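Local structure of aldo-keto Reductase, OXIDOREDUCTASE (Salmonella typhimurium, 5T79) at residues Tyr170-Ala175 with Leu208-Glu213; Thr144-Thr149 with Ile179-Asp184. The protein binds NADPH and probably works as an aldo-keto reductase able to convert 3-hydroxybutanal to 1,3-butanediol. One frame throughout, in Å; residues are numbered along the deposited sequence. Where two conformers were deposited one is given.

The two contacts are successive seams in the outer ring of helices of an aldo-keto reductase TIM barrel, and helix 172-185 serves both. Its first turn meets helix 207-214 in contact 1, while residues 179-184 further along meet the start of helix 146-158 in contact 2. The contact centres lie 14 Å apart, yet the two touch directly: L211 CD2 is 3.8 Å from I179 CD1, and Y170 OH is 3.5 Å from L146 CD1. In contact 1 the A175 side chain is about 13 Å from the bound NADPH. In contact 2, the K147 side chain is about 11 Å from that of the zinc-binding H155, which carries no metal here.

Contact 1: residues Tyr170-Ala175 with Leu208-Glu213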
# COMPACT_ATOMS: atom_id res chain seq x y z
N TYR A 170 -12.48 2.45 -1.66
CA TYR A 170 -13.69 2.87 -2.35
C TYR A 170 -14.32 1.69 -3.10
O TYR A 170 -13.64 1.10 -3.94
CB TYR A 170 -13.36 4.00 -3.35
CG TYR A 170 -13.48 5.41 -2.82
CD1 TYR A 170 -12.76 5.83 -1.69
CD2 TYR A 170 -14.23 6.37 -3.50
CE1 TYR A 170 -12.84 7.14 -1.23
CE2 TYR A 170 -14.32 7.68 -3.04
CZ TYR A 170 -13.63 8.06 -1.91
OH TYR A 170 -13.77 9.36 -1.49
N PRO A 171 -15.61 1.36 -2.88
CA PRO A 171 -16.25 0.30 -3.68
C PRO A 171 -16.29 0.73 -5.15
O PRO A 171 -16.14 1.93 -5.41
CB PRO A 171 -17.67 0.19 -3.09
CG PRO A 171 -17.60 0.90 -1.77
CD PRO A 171 -16.58 1.98 -1.94
N ALA A 172 -16.49 -0.21 -6.08
CA ALA A 172 -16.46 0.10 -7.52
C ALA A 172 -17.38 1.27 -7.97
O ALA A 172 -16.95 2.07 -8.80
CB ALA A 172 -16.81 -1.14 -8.33
N ASP A 173 -18.62 1.34 -7.44
CA ASP A 173 -19.61 2.36 -7.79
C ASP A 173 -19.12 3.77 -7.38
O ASP A 173 -19.18 4.71 -8.18
CB ASP A 173 -21.00 2.03 -7.20
CG ASP A 173 -21.22 2.15 -5.68
OD1 ASP A 173 -20.24 1.96 -4.91
OD2 ASP A 173 -22.39 2.37 -5.27
N LEU A 174 -18.58 3.89 -6.16
CA LEU A 174 -18.07 5.17 -5.66
C LEU A 174 -16.74 5.51 -6.33
O LEU A 174 -16.49 6.68 -6.63
CB LEU A 174 -17.93 5.16 -4.15
CG LEU A 174 -17.86 6.56 -3.52
CD1 LEU A 174 -19.22 7.26 -3.58
CD2 LEU A 174 -17.39 6.46 -2.09
N ALA A 175 -15.89 4.48 -6.58
CA ALA A 175 -14.61 4.70 -7.27
C ALA A 175 -14.87 5.30 -8.67
O ALA A 175 -14.18 6.25 -9.04
CB ALA A 175 -13.83 3.39 -7.37
N LEU A 208 -11.33 -4.13 -10.37
CA LEU A 208 -10.11 -4.24 -11.21
C LEU A 208 -10.42 -3.95 -12.68
O LEU A 208 -9.64 -3.26 -13.34
CB LEU A 208 -9.41 -5.59 -11.05
CG LEU A 208 -8.82 -5.91 -9.64
CD1 LEU A 208 -8.00 -7.18 -9.67
CD2 LEU A 208 -7.96 -4.74 -9.08
N ALA A 209 -11.59 -4.40 -13.17
CA ALA A 209 -12.05 -4.16 -14.54
C ALA A 209 -12.29 -2.66 -14.74
O ALA A 209 -11.85 -2.10 -15.75
CB ALA A 209 -13.32 -4.95 -14.84
N LEU A 210 -12.93 -2.01 -13.75
CA LEU A 210 -13.17 -0.56 -13.82
C LEU A 210 -11.83 0.23 -13.87
O LEU A 210 -11.70 1.16 -14.66
CB LEU A 210 -13.99 -0.11 -12.60
CG LEU A 210 -14.03 1.42 -12.32
CD1 LEU A 210 -14.93 2.15 -13.32
CD2 LEU A 210 -14.49 1.70 -10.90
N LEU A 211 -10.87 -0.12 -13.01
CA LEU A 211 -9.61 0.63 -12.97
C LEU A 211 -8.84 0.46 -14.29
O LEU A 211 -8.30 1.45 -14.82
CB LEU A 211 -8.76 0.20 -11.76
CG LEU A 211 -9.41 0.40 -10.38
CD1 LEU A 211 -8.50 -0.14 -9.26
CD2 LEU A 211 -9.79 1.86 -10.12
N GLN A 212 -8.85 -0.73 -14.85
CA GLN A 212 -8.20 -0.98 -16.12
C GLN A 212 -8.85 -0.12 -17.20
O GLN A 212 -8.18 0.47 -18.01
CB GLN A 212 -8.33 -2.45 -16.48
CG GLN A 212 -8.06 -2.76 -17.93
CD GLN A 212 -6.59 -2.72 -18.25
OE1 GLN A 212 -5.76 -2.94 -17.39
NE2 GLN A 212 -6.27 -2.44 -19.51
N GLU A 213 -10.37 -0.07 -17.34
CA GLU A 213 -11.11 0.86 -18.17
C GLU A 213 -10.55 2.28 -18.11
O GLU A 213 -10.44 2.95 -19.12
CB GLU A 213 -12.55 0.87 -17.69
CG GLU A 213 -13.49 1.73 -18.49
CD GLU A 213 -14.92 1.67 -18.00
OE1 GLU A 213 -15.21 0.98 -16.99
OE2 GLU A 213 -15.76 2.33 -18.64
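The backbones come closest at A172 and L210, whose CA atoms are 7.1 Å apart, where the opening turn of helix 172-185 faces the middle of helix 207-214. Small residues on one side and a single leucine on the other make this spacing possible. L210 points its side chain at the neighbouring helix, with CG anti to the backbone N (chi1 165°), and delivers its CD2 methyl to the first turn. There CD2 lies 4.0 Å from A175 CB and, at longer range, 4.5 Å from A172 CB. The same methyl presses against backbone as well, coming to 3.3 Å of A172 O, a tight approach; the alanines at 172 and 175 carry only a methyl, which lets the leucine reach the backbone. No hydrogen bond links the two segments, which bury 113 Å² between them; the contact is van der Waals packing of one leucine methyl against two alanine methyls and a backbone carbonyl.

The turn that receives the leucine is held by its own backbone. P171 stands at the N-cap, and its carbonyl O takes the A175 N-H at 2.8 Å; proline is well tolerated here because amides at the start of a helix have no carbonyl one turn earlier to bond, and proline has no amide hydrogen. D173 points away from helix 207-214. An acid at the start of a helix would also be favoured by the helix dipole.

Just before the helix, Y170 is fixed by H137, which bonds its OH, and by H192, which bonds its carbonyl O. Both helices follow parallel strands, 162-168 and 191-193, which pair side by side in the barrel. Beneath the seam, A175 and L211 both rest on H192 of strand 191-193, while Y170 packs against M150 of helix 146-158.

Contact 2: residues Thr144-Thr149 with Ile179-Asp184; sequences TPLKET and IDILED. With SO4 (sulfate ion), chain C.
A single water joins three groups across this surface seam between K147 and the helix bearing I181 and D184: it accepts from K147 NZ and donates to I181 O and D184 OD2, each at 2.8 Å. The seam joins two outer helices of the TIM barrel, 146-158 and 172-185. The direct salt bridge from K147 NZ to D184 OD2 is long, 3.9 Å, so the water carries much of the polar connection. Lysine suits the place because its long chain, bent at chi2 (105°), can run over I181 and still bring its charge to the acid.

Beneath this exposed pair, I181 is the central apolar residue. Its two branches divide the work: CD1 packs 3.8 Å from L146 CD2, while CG2 lies 4.1 Å from K147 CD. I181 also touches M150 one turn further along helix 146-158, and D180 forms a salt bridge with K214 of helix 207-214.

At the N-terminal end of the helix, a sulfate, probably from the crystallisation liquor, occupies the start of the helix, where P145 at the N-cap offers no side-chain acceptor. L146 N donates to sulfate O2 over 2.8 Å, nearly straight at 163°.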
# COMPACT_ATOMS: atom_id res chain seq x y z
N THR A 144 -20.56 13.48 3.26
CA THR A 144 -19.96 14.69 2.68
C THR A 144 -20.05 14.57 1.17
O THR A 144 -19.68 13.51 0.66
CB THR A 144 -18.48 14.80 3.13
OG1 THR A 144 -18.43 14.98 4.54
CG2 THR A 144 -17.69 15.91 2.41
N PRO A 145 -20.47 15.61 0.42
CA PRO A 145 -20.53 15.48 -1.05
C PRO A 145 -19.19 15.05 -1.59
O PRO A 145 -18.15 15.59 -1.19
CB PRO A 145 -20.88 16.90 -1.52
CG PRO A 145 -21.64 17.48 -0.38
CD PRO A 145 -20.92 16.96 0.84
N LEU A 146 -19.19 14.03 -2.45
CA LEU A 146 -17.93 13.54 -3.00
C LEU A 146 -17.18 14.67 -3.74
O LEU A 146 -15.95 14.71 -3.71
CB LEU A 146 -18.23 12.35 -3.94
CG LEU A 146 -17.06 11.63 -4.57
CD1 LEU A 146 -16.13 11.02 -3.51
CD2 LEU A 146 -17.57 10.54 -5.50
N LYS A 147 -17.91 15.60 -4.35
CA LYS A 147 -17.29 16.72 -5.07
C LYS A 147 -16.41 17.59 -4.14
O LYS A 147 -15.37 18.07 -4.59
CB LYS A 147 -18.36 17.60 -5.75
CG LYS A 147 -17.79 18.61 -6.75
CD LYS A 147 -18.04 18.22 -8.19
CE LYS A 147 -17.36 19.17 -9.14
NZ LYS A 147 -17.76 18.93 -10.55
N GLU A 148 -16.82 17.81 -2.87
CA GLU A 148 -16.01 18.62 -1.96
C GLU A 148 -14.68 17.93 -1.67
O GLU A 148 -13.62 18.57 -1.68
CB GLU A 148 -16.75 18.91 -0.63
CG GLU A 148 -15.87 19.65 0.39
CD GLU A 148 -16.53 19.98 1.71
OE1 GLU A 148 -17.70 20.40 1.70
OE2 GLU A 148 -15.85 19.90 2.75
N THR A 149 -14.75 16.61 -1.39
CA THR A 149 -13.54 15.84 -1.08
C THR A 149 -12.59 15.83 -2.28
O THR A 149 -11.38 15.99 -2.11
CB THR A 149 -13.90 14.40 -0.68
OG1 THR A 149 -14.88 14.43 0.37
CG2 THR A 149 -12.66 13.65 -0.17
N ILE A 179 -13.39 8.94 -9.75
CA ILE A 179 -12.48 9.00 -10.90
C ILE A 179 -13.04 10.00 -11.94
O ILE A 179 -12.28 10.83 -12.47
CB ILE A 179 -12.26 7.58 -11.49
CG1 ILE A 179 -11.37 6.75 -10.53
CG2 ILE A 179 -11.65 7.63 -12.92
CD1 ILE A 179 -11.44 5.16 -10.79
N ASP A 180 -14.35 9.91 -12.24
CA ASP A 180 -14.95 10.81 -13.23
C ASP A 180 -14.91 12.29 -12.77
O ASP A 180 -14.68 13.17 -13.60
CB ASP A 180 -16.38 10.38 -13.55
CG ASP A 180 -16.48 9.07 -14.35
OD1 ASP A 180 -15.45 8.63 -14.90
OD2 ASP A 180 -17.59 8.52 -14.45
N ILE A 181 -15.14 12.55 -11.47
CA ILE A 181 -15.10 13.91 -10.91
C ILE A 181 -13.67 14.48 -11.04
O ILE A 181 -13.51 15.60 -11.51
CB ILE A 181 -15.63 13.98 -9.45
CG1 ILE A 181 -17.17 13.78 -9.42
CG2 ILE A 181 -15.25 15.31 -8.77
CD1 ILE A 181 -17.73 13.39 -8.02
N LEU A 182 -12.65 13.70 -10.63
CA LEU A 182 -11.25 14.11 -10.70
C LEU A 182 -10.82 14.34 -12.15
O LEU A 182 -10.15 15.32 -12.41
CB LEU A 182 -10.34 13.07 -10.03
CG LEU A 182 -10.35 13.07 -8.49
CD1 LEU A 182 -9.57 11.85 -7.94
CD2 LEU A 182 -9.70 14.35 -7.93
N GLU A 183 -11.24 13.47 -13.08
CA GLU A 183 -10.92 13.64 -14.51
C GLU A 183 -11.49 14.99 -15.03
O GLU A 183 -10.78 15.74 -15.71
CB GLU A 183 -11.48 12.45 -15.32
CG GLU A 183 -11.32 12.58 -16.83
CD GLU A 183 -9.92 12.69 -17.39
OE1 GLU A 183 -8.98 12.14 -16.78
OE2 GLU A 183 -9.76 13.28 -18.48
N ASP A 184 -12.76 15.30 -14.68
CA ASP A 184 -13.42 16.55 -15.09
C ASP A 184 -12.72 17.76 -14.47
O ASP A 184 -12.65 18.83 -15.08
CB ASP A 184 -14.91 16.53 -14.69
CG ASP A 184 -15.64 17.84 -14.93
OD1 ASP A 184 -15.93 18.15 -16.10
OD2 ASP A 184 -15.84 18.61 -13.96
S SO4 C . -22.79 12.89 -3.31
O1 SO4 C . -22.80 14.33 -3.61
O2 SO4 C . -21.47 12.43 -2.90
O3 SO4 C . -23.18 12.16 -4.52
O4 SO4 C . -23.75 12.62 -2.24
O HOH W 1 -15.71 17.26 -11.54